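Local coordinates for protein inositol 2-dehydrogenase/D-chiro-inositol 3-dehydrogenase (Lactobacillus casei, PDB 4MIY) that catalyses the NAD-dependent oxidation of myo-inositol to 2-keto-myo-inositol and also oxidises D-chiro-inositol, as a member of the Gfo/Idh/MocA oxidoreductase family, at residues I194-Q199 with K322-V327; H176-M181 with D187-I192; P252-G257 with I275-Q280. All coordinates share one frame; numbering follows the deposited sequence.

Contact 1 of 3, residues I194-Q199 with K322-V327; sequences ITYPRQ and KDQETV. With SO4 (sulfate ion), chain J.
At one margin of the mixed sheet in the C-terminal alpha/beta domain, Q324, the residue that leaves helix 304-323, lies against T195 and Y196 where strand 189-195 gives way to loop. The helix ends with Q324 at positive phi, and the approach is close: the CA atoms of T195 and Q324 are 5.1 Å apart. From there the Q324 side chain runs extended beyond CG and brings its amide to the strand end. OE1 accepts from the backbone N of Y196 (N to OE1 2.8 Å, N-H...O angle 158°); the N-H arrives above the carbonyl plane, 52° out of it. The same Q324 OE1 sits 3.4 Å from T195 CA. The other half of the amide turns to the tyrosine: NE2 of Q324 is 3.5 Å from Y196 CD2, and ring and amide planes are inclined by 38°, an oblique meeting rather than a stack. Closer to the backbone, Q324 CA gives a CA-H...O contact to I194 O (3.3 Å). The Y196 hydroxyl, turned back toward the helix end, hydrogen-bonds Q321 O and N166 ND2, while the ring stacks with H209. Within the second segment, D323 OD1 accepts from E325 N (2.9 Å), an Asx turn that spans Q324. Further along the loop, R198 holds a sulfate, probably from the crystallisation liquor, through two nearly straight bonds, NH1 to O1 (2.8 Å) and NH2 to O2; K220 of the second subunit shares the ion. The polar atoms at this junction are thus unequally satisfied: one bond from Q324 OE1 serves the Y196 N-H, whereas the buried I194 O has no conventional partner in the model and receives just the CA-H contact.

Contact 2 of 3, residues H176-M181 with D187-I192; sequences HEIDEM and DEYTSI
The hydroxyl of Y189 donates a short hydrogen bond to the backbone carbonyl of I178, OH to O 2.6 Å, with the donor tilted 27° from the carbonyl plane. The carbonyl oxygen of I178 lies at the ring's edge, in its plane, 3.4 Å from Y189 CE2. Three residues on, M181 presents CB to the same end of the ring: CB is 3.3 Å from Y189 OH and 4.2 Å from Y189 CE1. I178 CG2 makes a looser apolar contact with Y189 CE2, at 4.4 Å, so the phenol end is bracketed by two helix side chains. The Y189 CB points toward the helix, and with CG anti to the carbonyl carbon (chi1 -56°) the ring extends to the I178 carbonyl. M181 bends at chi2, which carries its thioether end away from the strand while CB keeps the contact. In the next shell, H182 meets the Y189 ring with planes near perpendicular, and T313 of helix 304-323 touches both I178 and Y189; L216 of strand 212-218 also packs on the tyrosine. The axes of helix segment 176-181 and strand segment 189-192 approach to 11.6 Å and run roughly antiparallel, at 154°, a separation spanned by the long tyrosine. This is the layered helix-on-sheet packing of the C-terminal alpha/beta domain, on a helix whose H176 belongs to the NAD pocket.

Contact 3 of 3, residues P252-G257 with I275-Q280; sequences PNYGLG and INRFIQ
Y254 and R277 lie flat on one another: the tyrosine ring and the guanidinium are inclined by only 13°, with centres 4.1 Å apart. The overlap is displaced, since R277 CZ stands 31° off the normal through the ring centroid, which makes this an off-centre cation-pi stack. The aliphatic part fits more squarely. R277 CD lies over the ring face, 3.6 Å from the Y254 centroid and nearer its normal, a CH-pi contact; R277 CD is 3.5 Å from both Y254 CZ and CE2. The arginine crosses the ring from one edge to the other, CD over the CZ-CE2 side and NE and CZ over the CD1-CE1 side, where R277 CZ comes within 3.6 Å of Y254 CE1. R277 is turned into this position by a bend at chi2 (64°), after which the chain is extended through chi3, while Y254 projects its ring from the loop with CG anti to its N. On the opposite face of the guanidinium the rim atom F278 CE1 approaches, 3.5 Å above the guanidinium plane, so aromatic atoms flank the group on both faces. Its rotation is probably fixed further by the salt bridge from NH1 to D130 OD1, which is also consistent with a charged arginine.

R277 ends the short helix 274-277, F278 occupies the break before helix 279-294, and Y254 comes from the loop joining strands 248-250 and 259-262. The stack thus ties that loop to the junction of the two helices, with P252 and L256 of the same loop packing on the third subunit.

All three contacts belong to the C-terminal alpha/beta domain. Contacts 1 and 2 share strand 189-195, their centres 17 Å apart, and they touch: V327 N lies 2.9 Å from I192 O, probably a hydrogen bond, which pairs the edge strand 327-328 with it. Contact 2 closes before contacts 1 and 3 open, and contact 3 is nested within the chain loop closed by contact 1. Contact 3 lies 24 Å from contact 2 and 31 Å from contact 1, centre to centre, without touching either. The set thus runs from the sheet edge, through a helix bearing an NAD-pocket residue, to a loop and helix junction bordering the third subunit.

Contact 1 of 3, residues I194-Q199 with K322-V327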
loop_
_atom_site.group_PDB
_atom_site.type_symbol
_atom_site.label_atom_id
_atom_site.label_comp_id
_atom_site.label_asym_id
_atom_site.label_seq_id
_atom_site.Cartn_x
_atom_site.Cartn_y
_atom_site.Cartn_z
ATOM N N ILE A 194 30.302 -11.130 -6.762
ATOM C CA ILE A 194 29.459 -11.924 -5.909
ATOM C C ILE A 194 30.057 -11.991 -4.516
ATOM O O ILE A 194 31.168 -12.369 -4.367
ATOM C CB ILE A 194 29.389 -13.334 -6.408
ATOM C CG1 ILE A 194 28.949 -13.335 -7.862
ATOM C CG2 ILE A 194 28.444 -14.108 -5.592
ATOM C CD1 ILE A 194 27.528 -12.934 -8.075
ATOM N N THR A 195 29.304 -11.587 -3.515
ATOM C CA THR A 195 29.725 -11.707 -2.146
ATOM C C THR A 195 28.738 -12.551 -1.334
ATOM O O THR A 195 27.584 -12.652 -1.665
ATOM C CB THR A 195 29.865 -10.356 -1.468
ATOM O OG1 THR A 195 28.697 -9.613 -1.667
ATOM C CG2 THR A 195 30.984 -9.606 -2.000
ATOM N N TYR A 196 29.244 -13.143 -0.271
ATOM C CA TYR A 196 28.515 -14.050 0.556
ATOM C C TYR A 196 28.321 -13.499 1.952
ATOM O O TYR A 196 29.242 -13.396 2.701
ATOM C CB TYR A 196 29.262 -15.358 0.671
ATOM C CG TYR A 196 29.564 -16.082 -0.615
ATOM C CD1 TYR A 196 28.665 -16.156 -1.625
ATOM C CD2 TYR A 196 30.733 -16.766 -0.768
ATOM C CE1 TYR A 196 28.928 -16.836 -2.751
ATOM C CE2 TYR A 196 31.003 -17.449 -1.904
ATOM C CZ TYR A 196 30.098 -17.485 -2.897
ATOM O OH TYR A 196 30.328 -18.162 -4.038
ATOM N N PRO A 197 27.084 -13.121 2.286
ATOM C CA PRO A 197 26.731 -12.813 3.670
ATOM C C PRO A 197 26.781 -14.082 4.480
ATOM O O PRO A 197 27.116 -15.109 3.955
ATOM C CB PRO A 197 25.303 -12.342 3.580
ATOM C CG PRO A 197 25.032 -12.151 2.136
ATOM C CD PRO A 197 25.944 -12.970 1.377
ATOM N N ARG A 198 26.456 -14.003 5.748
ATOM C CA ARG A 198 26.409 -15.203 6.516
ATOM C C ARG A 198 25.463 -16.221 5.914
ATOM O O ARG A 198 24.432 -15.903 5.360
ATOM C CB ARG A 198 25.989 -14.926 7.934
ATOM C CG ARG A 198 24.639 -14.375 8.051
ATOM C CD ARG A 198 24.249 -13.970 9.476
ATOM N NE ARG A 198 24.133 -15.026 10.451
ATOM C CZ ARG A 198 23.659 -14.846 11.668
ATOM N NH1 ARG A 198 23.218 -13.669 12.062
ATOM N NH2 ARG A 198 23.613 -15.819 12.502
ATOM N N GLN A 199 25.846 -17.471 6.078
ATOM C CA GLN A 199 25.130 -18.572 5.523
ATOM C C GLN A 199 23.851 -18.848 6.276
ATOM O O GLN A 199 23.818 -18.913 7.464
ATOM C CB GLN A 199 26.020 -19.800 5.551
ATOM C CG GLN A 199 25.374 -21.055 5.062
ATOM C CD GLN A 199 25.334 -21.179 3.555
ATOM O OE1 GLN A 199 25.449 -20.220 2.846
ATOM N NE2 GLN A 199 25.178 -22.392 3.083
ATOM N N LYS A 322 34.196 -17.910 -6.635
ATOM C CA LYS A 322 35.322 -18.621 -6.063
ATOM C C LYS A 322 35.956 -17.856 -4.962
ATOM O O LYS A 322 36.208 -18.406 -3.940
ATOM C CB LYS A 322 36.358 -18.997 -7.124
ATOM C CG LYS A 322 35.865 -19.933 -8.142
ATOM C CD LYS A 322 36.698 -19.827 -9.422
ATOM C CE LYS A 322 36.497 -20.998 -10.352
ATOM N NZ LYS A 322 35.739 -22.051 -9.625
ATOM N N ASP A 323 36.188 -16.580 -5.169
ATOM C CA ASP A 323 36.925 -15.778 -4.206
ATOM C C ASP A 323 36.279 -14.484 -3.763
ATOM O O ASP A 323 36.874 -13.718 -3.060
ATOM C CB ASP A 323 38.326 -15.457 -4.745
ATOM C CG ASP A 323 38.320 -14.669 -6.089
ATOM O OD1 ASP A 323 37.284 -14.170 -6.560
ATOM O OD2 ASP A 323 39.425 -14.539 -6.660
ATOM N N GLN A 324 35.064 -14.255 -4.207
ATOM C CA GLN A 324 34.358 -13.028 -3.923
ATOM C C GLN A 324 35.027 -11.754 -4.434
ATOM O O GLN A 324 34.782 -10.702 -3.940
ATOM C CB GLN A 324 34.017 -12.909 -2.442
ATOM C CG GLN A 324 33.169 -14.029 -1.925
ATOM C CD GLN A 324 32.826 -13.881 -0.491
ATOM O OE1 GLN A 324 32.061 -13.033 -0.111
ATOM N NE2 GLN A 324 33.413 -14.715 0.324
ATOM N N GLU A 325 35.864 -11.881 -5.462
ATOM C CA GLU A 325 36.484 -10.728 -6.077
ATOM C C GLU A 325 35.744 -10.229 -7.294
ATOM O O GLU A 325 35.063 -10.963 -7.924
ATOM C CB GLU A 325 37.918 -11.032 -6.492
ATOM C CG GLU A 325 38.773 -11.593 -5.430
ATOM C CD GLU A 325 39.156 -10.672 -4.381
ATOM O OE1 GLU A 325 39.160 -9.467 -4.586
ATOM O OE2 GLU A 325 39.479 -11.147 -3.302
ATOM N N THR A 326 35.920 -8.963 -7.588
ATOM C CA THR A 326 35.297 -8.343 -8.727
ATOM C C THR A 326 35.934 -8.844 -10.002
ATOM O O THR A 326 37.125 -8.872 -10.102
ATOM C CB THR A 326 35.443 -6.849 -8.660
ATOM O OG1 THR A 326 34.821 -6.355 -7.489
ATOM C CG2 THR A 326 34.860 -6.196 -9.832
ATOM N N VAL A 327 35.107 -9.268 -10.937
ATOM C CA VAL A 327 35.548 -9.675 -12.251
ATOM C C VAL A 327 35.093 -8.699 -13.348
ATOM O O VAL A 327 33.946 -8.392 -13.448
ATOM C CB VAL A 327 35.057 -11.069 -12.556
ATOM C CG1 VAL A 327 35.486 -11.491 -13.929
ATOM C CG2 VAL A 327 35.535 -12.030 -11.548
HETATM S S SO4 J . 21.526 -14.439 15.444
HETATM O O1 SO4 J . 21.904 -13.407 14.557
HETATM O O2 SO4 J . 22.203 -15.639 15.081
HETATM O O3 SO4 J . 20.119 -14.617 15.371
HETATM O O4 SO4 J . 21.853 -14.031 16.762
#

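Contact 2 of 3, residues H176-M181 with D187-I192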
loop_
_atom_site.group_PDB
_atom_site.type_symbol
_atom_site.label_atom_id
_atom_site.label_comp_id
_atom_site.label_asym_id
_atom_site.label_seq_id
_atom_site.Cartn_x
_atom_site.Cartn_y
_atom_site.Cartn_z
ATOM N N HIS A 176 18.389 -14.351 -14.874
ATOM C CA HIS A 176 17.259 -13.538 -15.233
ATOM C C HIS A 176 17.530 -12.052 -15.035
ATOM O O HIS A 176 17.238 -11.265 -15.874
ATOM C CB HIS A 176 16.009 -14.000 -14.487
ATOM C CG HIS A 176 15.537 -15.337 -14.928
ATOM N ND1 HIS A 176 14.956 -15.539 -16.150
ATOM C CD2 HIS A 176 15.603 -16.546 -14.341
ATOM C CE1 HIS A 176 14.659 -16.811 -16.288
ATOM N NE2 HIS A 176 15.021 -17.441 -15.193
ATOM N N GLU A 177 18.146 -11.722 -13.925
ATOM C CA GLU A 177 18.565 -10.370 -13.691
ATOM C C GLU A 177 19.710 -9.987 -14.622
ATOM O O GLU A 177 19.800 -8.880 -15.051
ATOM C CB GLU A 177 18.983 -10.180 -12.234
ATOM C CG GLU A 177 17.846 -10.073 -11.216
ATOM C CD GLU A 177 17.106 -11.364 -10.930
ATOM O OE1 GLU A 177 17.683 -12.428 -11.053
ATOM O OE2 GLU A 177 15.932 -11.269 -10.614
ATOM N N ILE A 178 20.577 -10.937 -14.914
ATOM C CA ILE A 178 21.676 -10.689 -15.822
ATOM C C ILE A 178 21.197 -10.269 -17.196
ATOM O O ILE A 178 21.688 -9.327 -17.730
ATOM C CB ILE A 178 22.605 -11.884 -15.914
ATOM C CG1 ILE A 178 23.509 -11.931 -14.681
ATOM C CG2 ILE A 178 23.441 -11.786 -17.144
ATOM C CD1 ILE A 178 24.160 -13.264 -14.486
ATOM N N ASP A 179 20.186 -10.931 -17.723
ATOM C CA ASP A 179 19.620 -10.483 -18.961
ATOM C C ASP A 179 18.830 -9.183 -18.837
ATOM O O ASP A 179 18.866 -8.345 -19.701
ATOM C CB ASP A 179 18.744 -11.525 -19.590
ATOM C CG ASP A 179 18.025 -10.995 -20.805
ATOM O OD1 ASP A 179 18.631 -10.897 -21.868
ATOM O OD2 ASP A 179 16.874 -10.634 -20.669
ATOM N N GLU A 180 18.136 -9.033 -17.734
ATOM C CA GLU A 180 17.187 -7.940 -17.541
ATOM C C GLU A 180 17.808 -6.570 -17.399
ATOM O O GLU A 180 17.340 -5.640 -17.954
ATOM C CB GLU A 180 16.373 -8.238 -16.275
ATOM C CG GLU A 180 15.250 -7.331 -15.983
ATOM C CD GLU A 180 14.554 -7.712 -14.702
ATOM O OE1 GLU A 180 13.972 -8.768 -14.640
ATOM O OE2 GLU A 180 14.614 -6.914 -13.778
ATOM N N MET A 181 18.888 -6.465 -16.657
ATOM C CA MET A 181 19.393 -5.155 -16.324
ATOM C C MET A 181 19.988 -4.327 -17.461
ATOM O O MET A 181 19.792 -3.167 -17.528
ATOM C CB MET A 181 20.372 -5.220 -15.154
ATOM C CG MET A 181 19.809 -5.843 -13.885
ATOM S SD MET A 181 18.335 -4.990 -13.300
ATOM C CE MET A 181 17.890 -6.094 -11.967
ATOM N N ASP A 187 22.302 -0.264 -21.391
ATOM C CA ASP A 187 23.675 -0.048 -21.045
ATOM C C ASP A 187 24.434 -1.369 -21.091
ATOM O O ASP A 187 23.870 -2.374 -21.367
ATOM C CB ASP A 187 23.761 0.634 -19.692
ATOM C CG ASP A 187 25.048 1.412 -19.486
ATOM O OD1 ASP A 187 25.950 1.293 -20.283
ATOM O OD2 ASP A 187 25.135 2.134 -18.514
ATOM N N GLU A 188 25.739 -1.323 -20.928
ATOM C CA GLU A 188 26.568 -2.509 -20.957
ATOM C C GLU A 188 27.257 -2.714 -19.623
ATOM O O GLU A 188 27.634 -1.781 -18.999
ATOM C CB GLU A 188 27.654 -2.392 -22.034
ATOM C CG GLU A 188 27.278 -1.618 -23.286
ATOM N N TYR A 189 27.449 -3.966 -19.256
ATOM C CA TYR A 189 28.170 -4.303 -18.048
ATOM C C TYR A 189 29.676 -4.112 -18.168
ATOM O O TYR A 189 30.249 -4.373 -19.185
ATOM C CB TYR A 189 27.904 -5.743 -17.620
ATOM C CG TYR A 189 26.446 -6.112 -17.401
ATOM C CD1 TYR A 189 25.585 -5.255 -16.755
ATOM C CD2 TYR A 189 25.943 -7.302 -17.830
ATOM C CE1 TYR A 189 24.294 -5.568 -16.574
ATOM C CE2 TYR A 189 24.662 -7.625 -17.625
ATOM C CZ TYR A 189 23.824 -6.748 -16.988
ATOM O OH TYR A 189 22.511 -7.070 -16.806
ATOM N N THR A 190 30.277 -3.649 -17.087
ATOM C CA THR A 190 31.711 -3.515 -16.979
ATOM C C THR A 190 32.328 -4.389 -15.909
ATOM O O THR A 190 33.504 -4.578 -15.906
ATOM C CB THR A 190 32.107 -2.095 -16.764
ATOM O OG1 THR A 190 31.451 -1.561 -15.624
ATOM C CG2 THR A 190 31.751 -1.250 -17.972
ATOM N N SER A 191 31.520 -4.913 -15.003
ATOM C CA SER A 191 31.999 -5.777 -13.921
ATOM C C SER A 191 30.874 -6.466 -13.150
ATOM O O SER A 191 29.770 -6.023 -13.184
ATOM C CB SER A 191 32.892 -5.043 -12.926
ATOM O OG SER A 191 32.176 -4.259 -12.008
ATOM N N ILE A 192 31.217 -7.573 -12.505
ATOM C CA ILE A 192 30.353 -8.284 -11.596
ATOM C C ILE A 192 31.125 -8.804 -10.386
ATOM O O ILE A 192 32.230 -9.230 -10.519
ATOM C CB ILE A 192 29.553 -9.409 -12.281
ATOM C CG1 ILE A 192 28.434 -9.933 -11.391
ATOM C CG2 ILE A 192 30.452 -10.508 -12.742
ATOM C CD1 ILE A 192 27.428 -10.697 -12.152
#

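Contact 3 of 3, residues P252-G257 with I275-Q280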
loop_
_atom_site.group_PDB
_atom_site.type_symbol
_atom_site.label_atom_id
_atom_site.label_comp_id
_atom_site.label_asym_id
_atom_site.label_seq_id
_atom_site.Cartn_x
_atom_site.Cartn_y
_atom_site.Cartn_z
ATOM N N PRO A 252 5.283 -2.686 -8.285
ATOM C CA PRO A 252 4.185 -2.633 -7.351
ATOM C C PRO A 252 4.017 -3.928 -6.603
ATOM O O PRO A 252 4.659 -4.921 -6.847
ATOM C CB PRO A 252 2.991 -2.445 -8.260
ATOM C CG PRO A 252 3.346 -3.002 -9.439
ATOM C CD PRO A 252 4.783 -2.740 -9.649
ATOM N N ASN A 253 3.096 -3.869 -5.662
ATOM C CA ASN A 253 2.601 -5.051 -4.972
ATOM C C ASN A 253 2.092 -6.053 -6.002
ATOM O O ASN A 253 1.336 -5.692 -6.873
ATOM C CB ASN A 253 1.422 -4.666 -4.045
ATOM C CG ASN A 253 1.867 -3.980 -2.738
ATOM O OD1 ASN A 253 3.036 -3.966 -2.410
ATOM N ND2 ASN A 253 0.906 -3.470 -1.966
ATOM N N TYR A 254 2.554 -7.284 -5.924
ATOM C CA TYR A 254 2.103 -8.321 -6.849
ATOM C C TYR A 254 0.988 -9.161 -6.241
ATOM O O TYR A 254 1.056 -9.489 -5.093
ATOM C CB TYR A 254 3.246 -9.255 -7.223
ATOM C CG TYR A 254 2.858 -10.203 -8.307
ATOM C CD1 TYR A 254 2.848 -9.810 -9.623
ATOM C CD2 TYR A 254 2.461 -11.487 -8.025
ATOM C CE1 TYR A 254 2.464 -10.654 -10.591
ATOM C CE2 TYR A 254 2.082 -12.332 -9.004
ATOM C CZ TYR A 254 2.081 -11.910 -10.285
ATOM O OH TYR A 254 1.707 -12.732 -11.279
ATOM N N GLY A 255 -0.011 -9.527 -7.033
ATOM C CA GLY A 255 -1.019 -10.464 -6.574
ATOM C C GLY A 255 -2.463 -10.019 -6.795
ATOM O O GLY A 255 -2.772 -8.856 -6.747
ATOM N N LEU A 256 -3.343 -10.970 -7.044
ATOM C CA LEU A 256 -4.740 -10.646 -7.257
ATOM C C LEU A 256 -5.644 -11.029 -6.087
ATOM O O LEU A 256 -6.794 -10.622 -6.051
ATOM C CB LEU A 256 -5.227 -11.324 -8.536
ATOM C CG LEU A 256 -4.485 -10.993 -9.822
ATOM C CD1 LEU A 256 -5.130 -11.716 -10.904
ATOM C CD2 LEU A 256 -4.423 -9.500 -10.142
ATOM N N GLY A 257 -5.083 -11.758 -5.127
ATOM C CA GLY A 257 -5.831 -12.416 -4.065
ATOM C C GLY A 257 -6.264 -11.422 -3.040
ATOM O O GLY A 257 -5.746 -10.338 -3.036
ATOM N N ILE A 275 6.644 -20.559 -11.329
ATOM C CA ILE A 275 5.894 -20.962 -12.484
ATOM C C ILE A 275 4.682 -20.102 -12.628
ATOM O O ILE A 275 4.385 -19.627 -13.683
ATOM C CB ILE A 275 5.483 -22.412 -12.382
ATOM C CG1 ILE A 275 6.697 -23.274 -12.592
ATOM C CG2 ILE A 275 4.476 -22.764 -13.417
ATOM C CD1 ILE A 275 6.518 -24.617 -12.083
ATOM N N ASN A 276 3.986 -19.899 -11.540
ATOM C CA ASN A 276 2.787 -19.150 -11.585
ATOM C C ASN A 276 3.070 -17.652 -11.741
ATOM O O ASN A 276 2.386 -16.988 -12.443
ATOM C CB ASN A 276 1.947 -19.453 -10.372
ATOM C CG ASN A 276 1.413 -20.868 -10.378
ATOM O OD1 ASN A 276 1.443 -21.553 -11.388
ATOM N ND2 ASN A 276 0.911 -21.302 -9.250
ATOM N N ARG A 277 4.138 -17.175 -11.130
ATOM C CA ARG A 277 4.505 -15.760 -11.230
ATOM C C ARG A 277 4.708 -15.291 -12.651
ATOM O O ARG A 277 4.374 -14.226 -12.977
ATOM C CB ARG A 277 5.756 -15.467 -10.387
ATOM C CG ARG A 277 6.338 -14.082 -10.540
ATOM C CD ARG A 277 5.405 -12.950 -10.076
ATOM N NE ARG A 277 5.985 -11.644 -10.293
ATOM C CZ ARG A 277 5.956 -11.011 -11.448
ATOM N NH1 ARG A 277 5.354 -11.544 -12.482
ATOM N NH2 ARG A 277 6.495 -9.828 -11.576
ATOM N N PHE A 278 5.250 -16.160 -13.477
ATOM C CA PHE A 278 5.648 -15.781 -14.823
ATOM C C PHE A 278 4.836 -16.407 -15.949
ATOM O O PHE A 278 5.199 -16.314 -17.070
ATOM C CB PHE A 278 7.184 -15.886 -15.006
ATOM C CG PHE A 278 7.941 -14.828 -14.243
ATOM C CD1 PHE A 278 7.806 -13.506 -14.569
ATOM C CD2 PHE A 278 8.753 -15.139 -13.185
ATOM C CE1 PHE A 278 8.456 -12.541 -13.887
ATOM C CE2 PHE A 278 9.402 -14.171 -12.519
ATOM C CZ PHE A 278 9.263 -12.871 -12.866
ATOM N N ILE A 279 3.693 -16.975 -15.619
ATOM C CA ILE A 279 2.776 -17.537 -16.601
ATOM C C ILE A 279 2.507 -16.551 -17.740
ATOM O O ILE A 279 2.579 -16.890 -18.879
ATOM C CB ILE A 279 1.403 -17.948 -16.000
ATOM C CG1 ILE A 279 1.476 -19.248 -15.219
ATOM C CG2 ILE A 279 0.403 -18.200 -17.097
ATOM C CD1 ILE A 279 0.228 -19.573 -14.405
ATOM N N GLN A 280 2.215 -15.307 -17.386
ATOM C CA GLN A 280 1.906 -14.299 -18.373
ATOM C C GLN A 280 3.089 -14.023 -19.273
ATOM O O GLN A 280 2.943 -13.957 -20.454
ATOM C CB GLN A 280 1.414 -13.000 -17.710
ATOM C CG GLN A 280 1.260 -11.837 -18.637
ATOM C CD GLN A 280 2.466 -10.938 -18.703
ATOM O OE1 GLN A 280 2.926 -10.448 -17.712
ATOM N NE2 GLN A 280 2.977 -10.747 -19.883
#